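Local atomic coordinates of rubber oxygenase (Streptomyces sp., PDB entry 5O1L), a protein that uses a non-covalently bound b-type heme to cleave the double bonds of poly(cis-1,4-isoprene) oxidatively, the initial step of rubber degradation. Residues D60-A65 with G95-F100; A199-L204 with K219-Q224. All blocks are in the same frame, centred on the assembly; numbering follows the deposited sequence.

Interaction 1 of 2, residues D60-A65 with G95-F100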
ATOM      1  N   ASP A  60      10.131  12.606  12.683  1.00 22.51           N
ATOM      2  CA  ASP A  60       9.464  12.401  13.945  1.00 22.64           C
ATOM      3  C   ASP A  60       9.552  13.640  14.881  1.00 23.30           C
ATOM      4  O   ASP A  60       8.514  14.070  15.374  1.00 23.81           O
ATOM      5  CB  ASP A  60       9.922  11.100  14.614  1.00 22.56           C
ATOM      6  CG  ASP A  60       9.418   9.828  13.892  1.00 23.28           C
ATOM      7  OD1 ASP A  60       8.456   9.907  13.127  1.00 21.72           O
ATOM      8  OD2 ASP A  60      10.016   8.756  14.160  1.00 23.66           O
ATOM      9  N   PRO A  61      10.752  14.164  15.083  1.00 25.42           N
ATOM     10  CA  PRO A  61      10.841  15.334  15.997  1.00 26.37           C
ATOM     11  C   PRO A  61      10.167  16.576  15.430  1.00 26.03           C
ATOM     12  O   PRO A  61       9.631  17.381  16.214  1.00 26.39           O
ATOM     13  CB  PRO A  61      12.342  15.547  16.152  1.00 27.20           C
ATOM     14  CG  PRO A  61      13.011  14.720  15.098  1.00 27.67           C
ATOM     15  CD  PRO A  61      12.087  13.643  14.688  1.00 26.55           C
ATOM     16  N   VAL A  62      10.184  16.733  14.117  1.00 22.81           N
ATOM     17  CA  VAL A  62       9.529  17.870  13.481  1.00 24.52           C
ATOM     18  C   VAL A  62       8.042  17.830  13.700  1.00 25.30           C
ATOM     19  O   VAL A  62       7.391  18.847  14.105  1.00 24.08           O
ATOM     20  CB  VAL A  62       9.914  18.015  12.007  1.00 26.52           C
ATOM     21  CG1 VAL A  62       9.086  19.136  11.373  1.00 27.59           C
ATOM     22  CG2 VAL A  62      11.441  18.276  11.897  1.00 27.94           C
ATOM     23  N   LEU A  63       7.407  16.703  13.416  1.00 23.36           N
ATOM     24  CA  LEU A  63       5.988  16.586  13.595  1.00 24.15           C
ATOM     25  C   LEU A  63       5.536  16.670  15.034  1.00 26.14           C
ATOM     26  O   LEU A  63       4.479  17.235  15.316  1.00 27.69           O
ATOM     27  CB  LEU A  63       5.417  15.351  12.876  1.00 23.35           C
ATOM     28  CG  LEU A  63       4.984  15.618  11.435  1.00 23.56           C
ATOM     29  CD1 LEU A  63       3.825  16.603  11.297  1.00 25.82           C
ATOM     30  CD2 LEU A  63       6.149  16.042  10.592  1.00 23.72           C
ATOM     31  N   ALA A  64       6.364  16.164  15.953  1.00 25.02           N
ATOM     32  CA  ALA A  64       6.057  16.240  17.359  1.00 26.07           C
ATOM     33  C   ALA A  64       6.019  17.735  17.732  1.00 25.29           C
ATOM     34  O   ALA A  64       5.082  18.132  18.430  1.00 26.87           O
ATOM     35  CB  ALA A  64       7.116  15.511  18.167  1.00 26.06           C
ATOM     36  N   ALA A  65       6.961  18.519  17.243  1.00 26.74           N
ATOM     37  CA  ALA A  65       7.042  19.975  17.558  1.00 27.24           C
ATOM     38  C   ALA A  65       5.878  20.724  16.950  1.00 28.68           C
ATOM     39  O   ALA A  65       5.208  21.522  17.648  1.00 29.02           O
ATOM     40  CB  ALA A  65       8.335  20.560  17.106  1.00 27.96           C
ATOM     41  N   GLY A  95       9.361  27.095  10.117  1.00 27.70           N
ATOM     42  CA  GLY A  95      10.672  26.892   9.495  1.00 28.26           C
ATOM     43  C   GLY A  95      11.212  25.486   9.544  1.00 28.35           C
ATOM     44  O   GLY A  95      11.808  25.061   8.572  1.00 30.34           O
ATOM     45  N   ASP A  96      11.054  24.819  10.673  1.00 28.61           N
ATOM     46  CA  ASP A  96      11.549  23.442  10.825  1.00 28.73           C
ATOM     47  C   ASP A  96      10.804  22.504   9.873  1.00 26.26           C
ATOM     48  O   ASP A  96      11.441  21.643   9.239  1.00 25.02           O
ATOM     49  CB  ASP A  96      11.499  22.920  12.276  1.00 31.47           C
ATOM     50  CG  ASP A  96      10.131  23.112  13.005  1.00 35.60           C
ATOM     51  OD1 ASP A  96       9.081  23.652  12.467  1.00 37.90           O
ATOM     52  OD2 ASP A  96      10.099  22.663  14.205  1.00 43.18           O
ATOM     53  N   LEU A  97       9.503  22.696   9.732  1.00 23.91           N
ATOM     54  CA  LEU A  97       8.737  21.877   8.795  1.00 22.66           C
ATOM     55  C   LEU A  97       9.095  22.234   7.384  1.00 22.63           C
ATOM     56  O   LEU A  97       9.245  21.351   6.499  1.00 21.96           O
ATOM     57  CB  LEU A  97       7.252  22.070   9.067  1.00 22.11           C
ATOM     58  CG  LEU A  97       6.334  21.225   8.189  1.00 22.52           C
ATOM     59  CD1 LEU A  97       6.549  19.751   8.466  1.00 22.41           C
ATOM     60  CD2 LEU A  97       4.882  21.564   8.423  1.00 22.64           C
ATOM     61  N   ARG A  98       9.239  23.496   7.034  1.00 22.85           N
ATOM     62  CA  ARG A  98       9.660  23.861   5.692  1.00 24.56           C
ATOM     63  C   ARG A  98      10.987  23.176   5.306  1.00 24.47           C
ATOM     64  O   ARG A  98      11.081  22.562   4.222  1.00 23.56           O
ATOM     65  CB  ARG A  98       9.815  25.371   5.523  1.00 27.13           C
ATOM     66  CG  ARG A  98      10.224  25.731   4.094  1.00 29.22           C
ATOM     67  CD  ARG A  98      10.349  27.220   3.781  1.00 34.29           C
ATOM     68  NE  ARG A  98      10.941  28.000   4.847  1.00 38.61           N
ATOM     69  CZ  ARG A  98      12.217  28.050   5.244  1.00 41.04           C
ATOM     70  NH1 ARG A  98      13.180  27.300   4.698  1.00 42.05           N
ATOM     71  NH2 ARG A  98      12.524  28.888   6.235  1.00 43.14           N
ATOM     72  N   GLU A  99      11.943  23.224   6.200  1.00 25.48           N
ATOM     73  CA  GLU A  99      13.244  22.627   5.934  1.00 26.93           C
ATOM     74  C   GLU A  99      13.096  21.108   5.733  1.00 24.64           C
ATOM     75  O   GLU A  99      13.675  20.570   4.787  1.00 26.05           O
ATOM     76  CB  GLU A  99      14.196  22.920   7.095  1.00 31.24           C
ATOM     77  CG  GLU A  99      15.567  22.315   7.077  1.00 37.10           C
ATOM     78  CD  GLU A  99      16.412  22.887   8.214  1.00 42.86           C
ATOM     79  OE1 GLU A  99      16.319  22.394   9.364  1.00 47.43           O
ATOM     80  OE2 GLU A  99      17.103  23.892   7.955  1.00 48.21           O
ATOM     81  N   PHE A 100      12.314  20.478   6.603  1.00 21.87           N
ATOM     82  CA  PHE A 100      12.037  19.026   6.459  1.00 20.14           C
ATOM     83  C   PHE A 100      11.455  18.764   5.104  1.00 19.87           C
ATOM     84  O   PHE A 100      11.896  17.801   4.403  1.00 20.28           O
ATOM     85  CB  PHE A 100      11.145  18.498   7.565  1.00 19.60           C
ATOM     86  CG  PHE A 100      10.608  17.123   7.272  1.00 19.45           C
ATOM     87  CD1 PHE A 100      11.471  16.038   7.430  1.00 20.26           C
ATOM     88  CD2 PHE A 100       9.332  16.931   6.706  1.00 20.30           C
ATOM     89  CE1 PHE A 100      11.031  14.795   7.076  1.00 19.58           C
ATOM     90  CE2 PHE A 100       8.948  15.651   6.319  1.00 20.44           C
ATOM     91  CZ  PHE A 100       9.804  14.611   6.544  1.00 19.95           C
TER
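Val62 stands between the two helical turns and sends one methyl to each of two neighbours on the facing helix. Its CG1 lies over the backbone of Leu97, 3.8 Å from Leu97 CA, and also meets the CD1 branch of that leucine at 3.9 Å. The two side chains cross at about a right angle, so the valine meets the leucine across its length rather than alongside it. With CG1 anti to the backbone N (chi1 174°), the other methyl is left beside that N and turned to Phe100; there Val62 CG2 reaches Phe100 CB at 4.3 Å, a contact with the root of the aromatic side chain, not with its ring. Leu63 adds a looser touch from the buried flank, its CD2 coming to 4.3 Å from Leu97 CD1. Leu97 CD1 therefore has Val62 and Leu63 as neighbours at once, while Leu97 also packs on Met196 of helix 187-204.

At the other margin the chemistry changes. Asp96 OD2 sits 4.0 Å from the methyl CB of Ala65, a van der Waals contact; the polar partner of this oxygen is Arg69, with which it forms a salt bridge. The second oxygen turns back on its own helix: Asp96 OD1 takes a weak hydrogen bond from Leu97 N (2.9 Å, 127° at the hydrogen). No hydrogen bond joins the two segments, and their hold on each other is mainly apolar.

The segment axes approach to 9.6 Å and run roughly antiparallel, with 147° between their N-to-C directions. Such spacing, filled by a few branched aliphatic side chains, is characteristic of antiparallel helix-helix packing in an all-helical fold, here pairing helices 59-68 and 95-104, with the centre of the contact about 25 Å from the centre of the chain.

Interaction 2 of 2, residues A199-L204 with K219-Q224. With HEM (protoporphyrin IX containing Fe), chain C.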
ATOM      1  N   ALA A 199       4.548  10.268  10.870  1.00 15.79           N
ATOM      2  CA  ALA A 199       5.294  10.863  11.942  1.00 16.47           C
ATOM      3  C   ALA A 199       4.359  11.429  13.039  1.00 18.32           C
ATOM      4  O   ALA A 199       4.632  11.270  14.242  1.00 19.62           O
ATOM      5  CB  ALA A 199       6.229  11.899  11.381  1.00 16.49           C
ATOM      6  N   ALA A 200       3.273  12.030  12.634  1.00 17.46           N
ATOM      7  CA  ALA A 200       2.268  12.497  13.583  1.00 18.35           C
ATOM      8  C   ALA A 200       1.691  11.345  14.368  1.00 18.99           C
ATOM      9  O   ALA A 200       1.571  11.449  15.591  1.00 19.93           O
ATOM     10  CB  ALA A 200       1.157  13.210  12.855  1.00 19.17           C
ATOM     11  N   VAL A 201       1.341  10.252  13.695  1.00 18.05           N
ATOM     12  CA  VAL A 201       0.829   9.058  14.350  1.00 18.46           C
ATOM     13  C   VAL A 201       1.759   8.511  15.396  1.00 19.13           C
ATOM     14  O   VAL A 201       1.312   8.012  16.432  1.00 19.59           O
ATOM     15  CB  VAL A 201       0.425   8.000  13.306  1.00 19.66           C
ATOM     16  CG1 VAL A 201       0.043   6.665  13.939  1.00 20.18           C
ATOM     17  CG2 VAL A 201      -0.759   8.563  12.491  1.00 20.35           C
ATOM     18  N   ARG A 202       3.051   8.571  15.132  1.00 18.51           N
ATOM     19  CA  ARG A 202       4.051   8.054  16.075  1.00 18.72           C
ATOM     20  C   ARG A 202       4.039   8.879  17.361  1.00 20.73           C
ATOM     21  O   ARG A 202       4.352   8.368  18.427  1.00 22.66           O
ATOM     22  CB  ARG A 202       5.425   8.035  15.453  1.00 18.19           C
ATOM     23  CG  ARG A 202       5.561   7.046  14.319  1.00 17.67           C
ATOM     24  CD  ARG A 202       7.021   6.833  13.968  1.00 18.12           C
ATOM     25  NE  ARG A 202       7.110   6.091  12.711  1.00 17.81           N
ATOM     26  CZ  ARG A 202       7.217   6.688  11.542  1.00 16.92           C
ATOM     27  NH1 ARG A 202       7.359   8.006  11.357  1.00 16.52           N
ATOM     28  NH2 ARG A 202       7.113   5.897  10.434  1.00 17.54           N
ATOM     29  N   HIS A 203       3.722  10.164  17.245  1.00 21.38           N
ATOM     30  CA  HIS A 203       3.584  11.007  18.434  1.00 23.46           C
ATOM     31  C   HIS A 203       2.237  10.772  19.135  1.00 24.44           C
ATOM     32  O   HIS A 203       2.156  10.792  20.382  1.00 23.72           O
ATOM     33  CB  HIS A 203       3.763  12.440  18.005  1.00 24.68           C
ATOM     34  CG  HIS A 203       3.826  13.424  19.140  1.00 27.26           C
ATOM     35  ND1 HIS A 203       2.920  14.446  19.285  1.00 32.06           N
ATOM     36  CD2 HIS A 203       4.693  13.524  20.176  1.00 29.49           C
ATOM     37  CE1 HIS A 203       3.215  15.135  20.376  1.00 29.58           C
ATOM     38  NE2 HIS A 203       4.264  14.581  20.952  1.00 31.38           N
ATOM     39  N   LEU A 204       1.178  10.502  18.392  1.00 23.47           N
ATOM     40  CA  LEU A 204      -0.185  10.416  18.911  1.00 24.02           C
ATOM     41  C   LEU A 204      -0.561   9.077  19.482  1.00 25.94           C
ATOM     42  O   LEU A 204      -1.122   9.010  20.587  1.00 25.84           O
ATOM     43  CB  LEU A 204      -1.211  10.810  17.837  1.00 24.08           C
ATOM     44  CG  LEU A 204      -1.020  12.275  17.470  1.00 25.64           C
ATOM     45  CD1 LEU A 204      -1.818  12.615  16.232  1.00 26.09           C
ATOM     46  CD2 LEU A 204      -1.437  13.194  18.619  1.00 26.00           C
ATOM     47  N   LYS A 219       6.810   0.231  21.461  1.00 24.99           N
ATOM     48  CA  LYS A 219       6.630   1.515  22.129  1.00 27.62           C
ATOM     49  C   LYS A 219       6.141   2.612  21.208  1.00 25.52           C
ATOM     50  O   LYS A 219       5.398   3.528  21.654  1.00 27.09           O
ATOM     51  CB  LYS A 219       7.919   1.950  22.818  1.00 30.60           C
ATOM     52  CG  LYS A 219       8.298   1.057  24.023  1.00 34.66           C
ATOM     53  CD  LYS A 219       7.427   1.389  25.243  1.00 38.83           C
ATOM     54  CE  LYS A 219       7.755   0.598  26.493  1.00 44.00           C
ATOM     55  NZ  LYS A 219       7.389  -0.852  26.308  1.00 46.67           N
ATOM     56  N   ILE A 220       6.492   2.535  19.912  1.00 23.79           N
ATOM     57  CA  ILE A 220       6.169   3.585  18.952  1.00 21.87           C
ATOM     58  C   ILE A 220       5.698   2.837  17.696  1.00 20.48           C
ATOM     59  O   ILE A 220       6.361   1.859  17.302  1.00 18.76           O
ATOM     60  CB  ILE A 220       7.437   4.368  18.582  1.00 22.00           C
ATOM     61  CG1 ILE A 220       8.136   4.896  19.873  1.00 24.43           C
ATOM     62  CG2 ILE A 220       7.169   5.433  17.508  1.00 22.28           C
ATOM     63  CD1 ILE A 220       9.396   5.657  19.602  1.00 25.22           C
ATOM     64  N   PRO A 221       4.588   3.239  17.108  1.00 19.16           N
ATOM     65  CA  PRO A 221       4.075   2.477  15.975  1.00 19.18           C
ATOM     66  C   PRO A 221       4.841   2.842  14.671  1.00 17.70           C
ATOM     67  O   PRO A 221       5.587   3.802  14.592  1.00 16.89           O
ATOM     68  CB  PRO A 221       2.653   2.995  15.837  1.00 19.06           C
ATOM     69  CG  PRO A 221       2.793   4.413  16.254  1.00 19.71           C
ATOM     70  CD  PRO A 221       3.738   4.403  17.424  1.00 20.24           C
ATOM     71  N   ILE A 222       4.555   2.044  13.661  1.00 17.33           N
ATOM     72  CA  ILE A 222       4.989   2.303  12.295  1.00 16.29           C
ATOM     73  C   ILE A 222       6.514   2.344  12.210  1.00 15.79           C
ATOM     74  O   ILE A 222       7.133   3.321  11.760  1.00 15.60           O
ATOM     75  CB  ILE A 222       4.352   3.559  11.628  1.00 16.44           C
ATOM     76  CG1 ILE A 222       2.910   3.822  12.042  1.00 16.68           C
ATOM     77  CG2 ILE A 222       4.447   3.404  10.101  1.00 16.14           C
ATOM     78  CD1 ILE A 222       2.335   5.058  11.445  1.00 16.94           C
ATOM     79  N   SER A 223       7.141   1.271  12.634  1.00 14.92           N
ATOM     80  CA  SER A 223       8.596   1.158  12.441  1.00 15.94           C
ATOM     81  C   SER A 223       8.919   0.945  10.955  1.00 14.68           C
ATOM     82  O   SER A 223       8.023   0.651  10.156  1.00 14.72           O
ATOM     83  CB  SER A 223       9.165  -0.024  13.243  1.00 15.63           C
ATOM     84  OG  SER A 223       8.709  -1.235  12.694  1.00 17.00           O
ATOM     85  N   GLN A 224      10.175   1.128  10.595  1.00 14.28           N
ATOM     86  CA  GLN A 224      10.678   0.836   9.239  0.50 14.17           C
ATOM     87  C   GLN A 224      10.284  -0.584   8.853  1.00 13.90           C
ATOM     88  O   GLN A 224       9.905  -0.849   7.698  1.00 13.60           O
ATOM     89  CB  GLN A 224      12.203   0.955   9.190  0.50 14.78           C
ATOM     90  CG  GLN A 224      12.736   2.376   9.397  0.50 15.09           C
ATOM     91  CD  GLN A 224      12.750   3.182   8.151  0.50 14.62           C
ATOM     92  OE1 GLN A 224      12.432   4.397   8.166  0.50 16.79           O
ATOM     93  NE2 GLN A 224      13.034   2.547   7.053  0.50 13.89           N
TER
HETATM   94  CHA HEM C 501      -1.876   7.126   6.992  1.00 16.04           C
HETATM   95  CHB HEM C 501       0.130   5.072   3.210  1.00 14.94           C
HETATM   96  CHC HEM C 501       2.336   1.940   6.081  1.00 13.35           C
HETATM   97  CHD HEM C 501      -0.479   3.376   9.660  1.00 15.40           C
HETATM   98  C1A HEM C 501      -1.444   6.827   5.749  1.00 16.08           C
HETATM   99  C2A HEM C 501      -1.828   7.620   4.604  1.00 17.71           C
HETATM  100  C3A HEM C 501      -1.297   7.015   3.534  1.00 16.35           C
HETATM  101  C4A HEM C 501      -0.558   5.919   3.967  1.00 15.25           C
HETATM  102  CMA HEM C 501      -1.487   7.491   2.114  1.00 16.09           C
HETATM  103  CAA HEM C 501      -2.702   8.897   4.574  1.00 20.46           C
HETATM  104  CBA HEM C 501      -4.193   8.508   4.564  1.00 24.17           C
HETATM  105  CGA HEM C 501      -5.003   9.663   4.098  1.00 30.25           C
HETATM  106  O1A HEM C 501      -5.189  10.513   4.976  1.00 35.26           O
HETATM  107  O2A HEM C 501      -5.410   9.712   2.872  1.00 36.20           O
HETATM  108  C1B HEM C 501       0.948   4.048   3.674  1.00 13.70           C
HETATM  109  C2B HEM C 501       1.739   3.249   2.802  1.00 14.16           C
HETATM  110  C3B HEM C 501       2.392   2.377   3.553  1.00 13.75           C
HETATM  111  C4B HEM C 501       1.983   2.600   4.932  1.00 13.26           C
HETATM  112  CMB HEM C 501       1.851   3.369   1.296  1.00 14.69           C
HETATM  113  CAB HEM C 501       3.396   1.370   3.316  1.00 13.64           C
HETATM  114  CBB HEM C 501       3.984   1.021   2.060  1.00 14.65           C
HETATM  115  C1C HEM C 501       1.762   2.051   7.339  1.00 13.37           C
HETATM  116  C2C HEM C 501       2.006   1.081   8.391  1.00 14.28           C
HETATM  117  C3C HEM C 501       1.213   1.532   9.394  1.00 14.91           C
HETATM  118  C4C HEM C 501       0.476   2.676   8.888  1.00 14.96           C
HETATM  119  CMC HEM C 501       3.004  -0.040   8.372  1.00 14.22           C
HETATM  120  CAC HEM C 501       1.036   0.934  10.727  1.00 15.76           C
HETATM  121  CBC HEM C 501       1.743  -0.084  11.358  1.00 16.94           C
HETATM  122  C1D HEM C 501      -1.107   4.516   9.229  1.00 15.96           C
HETATM  123  C2D HEM C 501      -1.988   5.338  10.081  1.00 17.14           C
HETATM  124  C3D HEM C 501      -2.386   6.380   9.360  1.00 17.72           C
HETATM  125  C4D HEM C 501      -1.726   6.245   8.061  1.00 16.19           C
HETATM  126  CMD HEM C 501      -2.370   4.931  11.454  1.00 17.72           C
HETATM  127  CAD HEM C 501      -3.353   7.508   9.798  1.00 20.23           C
HETATM  128  CBD HEM C 501      -4.770   7.017   9.526  1.00 24.68           C
HETATM  129  CGD HEM C 501      -5.755   8.081  10.022  1.00 30.05           C
HETATM  130  O1D HEM C 501      -6.498   8.606   9.162  1.00 32.66           O
HETATM  131  O2D HEM C 501      -5.846   8.442  11.226  1.00 35.46           O
HETATM  132  NA  HEM C 501      -0.639   5.808   5.349  1.00 15.41           N
HETATM  133  NB  HEM C 501       1.122   3.586   4.919  1.00 14.02           N
HETATM  134  NC  HEM C 501       0.817   2.998   7.620  1.00 13.96           N
HETATM  135  ND  HEM C 501      -0.916   5.148   8.044  1.00 14.92           N
HETATM  136 FE   HEM C 501       0.114   4.401   6.507  1.00 15.01          FE
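Arg202 leaves its helix with CG anti to the carbonyl carbon (chi1 -67°) and runs extended from CG to NE, which carries the guanidinium along the loop to the carbonyl of Ile222. In Ile222, CG1 is likewise anti to the carbonyl carbon (chi1 -35°), and CD1 reaches Val201 CG1 at 3.7 Å, the two side chains crossing at about a right angle.

The arginine grips a single atom side-on with two nitrogens. NE and NH2 of Arg202 each donate to Ile222 O at 2.9 Å, and this oxygen lies close to the guanidinium plane. Seen from the acceptor the two differ: NH2 approaches in the carbonyl plane, whereas NE stands above it. Along the way Arg202 CB packs on Ile220 CG2 at 3.7 Å, and Arg202 CG passes 3.3 Å from Pro221 O. The Pro221 ring rests against the helix backbone, its CG 3.9 Å from Val201 O. Arg202 NH1 forms a salt bridge with Asp60, which probably steadies the turn of the guanidinium. Replacing Arg202 by a leucine would probably leave the buried Ile222 carbonyl without its two donors and the Asp60 carboxylate without its mate.

Beyond the arginine the contact becomes a wall of the heme pocket. Ile222 CG1 lies 3.7 Å from heme CAC, and Val201 CG1 is 3.9 Å from heme CMD, so residues from both segments line the porphyrin. Helix 187-204, which supplies Val201 and Arg202, also carries His198, inferred to be the axial iron ligand. Residues 219-224 follow helix 209-214 and lead into helix 224-244, with Ser223 as its N-cap; Ile227 of that helix packs on both Arg202 and Ile222.

Interaction 2 is buried and lies against the heme, whereas interaction 1 lies farther from the centre of the chain and is only partly buried. The first pairs two helices mainly through apolar side chains, with an aspartate at its margin and no hydrogen bond across; the second fastens a loop to a helix by a charged side chain reaching a backbone carbonyl, with apolar residues turned to the cofactor. They share no element, yet they meet directly: Asp60 OD1 bridges to Arg202 NH1 at 2.8 Å, and Leu63 CB packs on Ala199 CB at 3.8 Å. Helix 59-68 thus faces helix 95-104 through Val62 and helix 187-204, which lines the heme pocket through Val201, through Asp60 and Leu63.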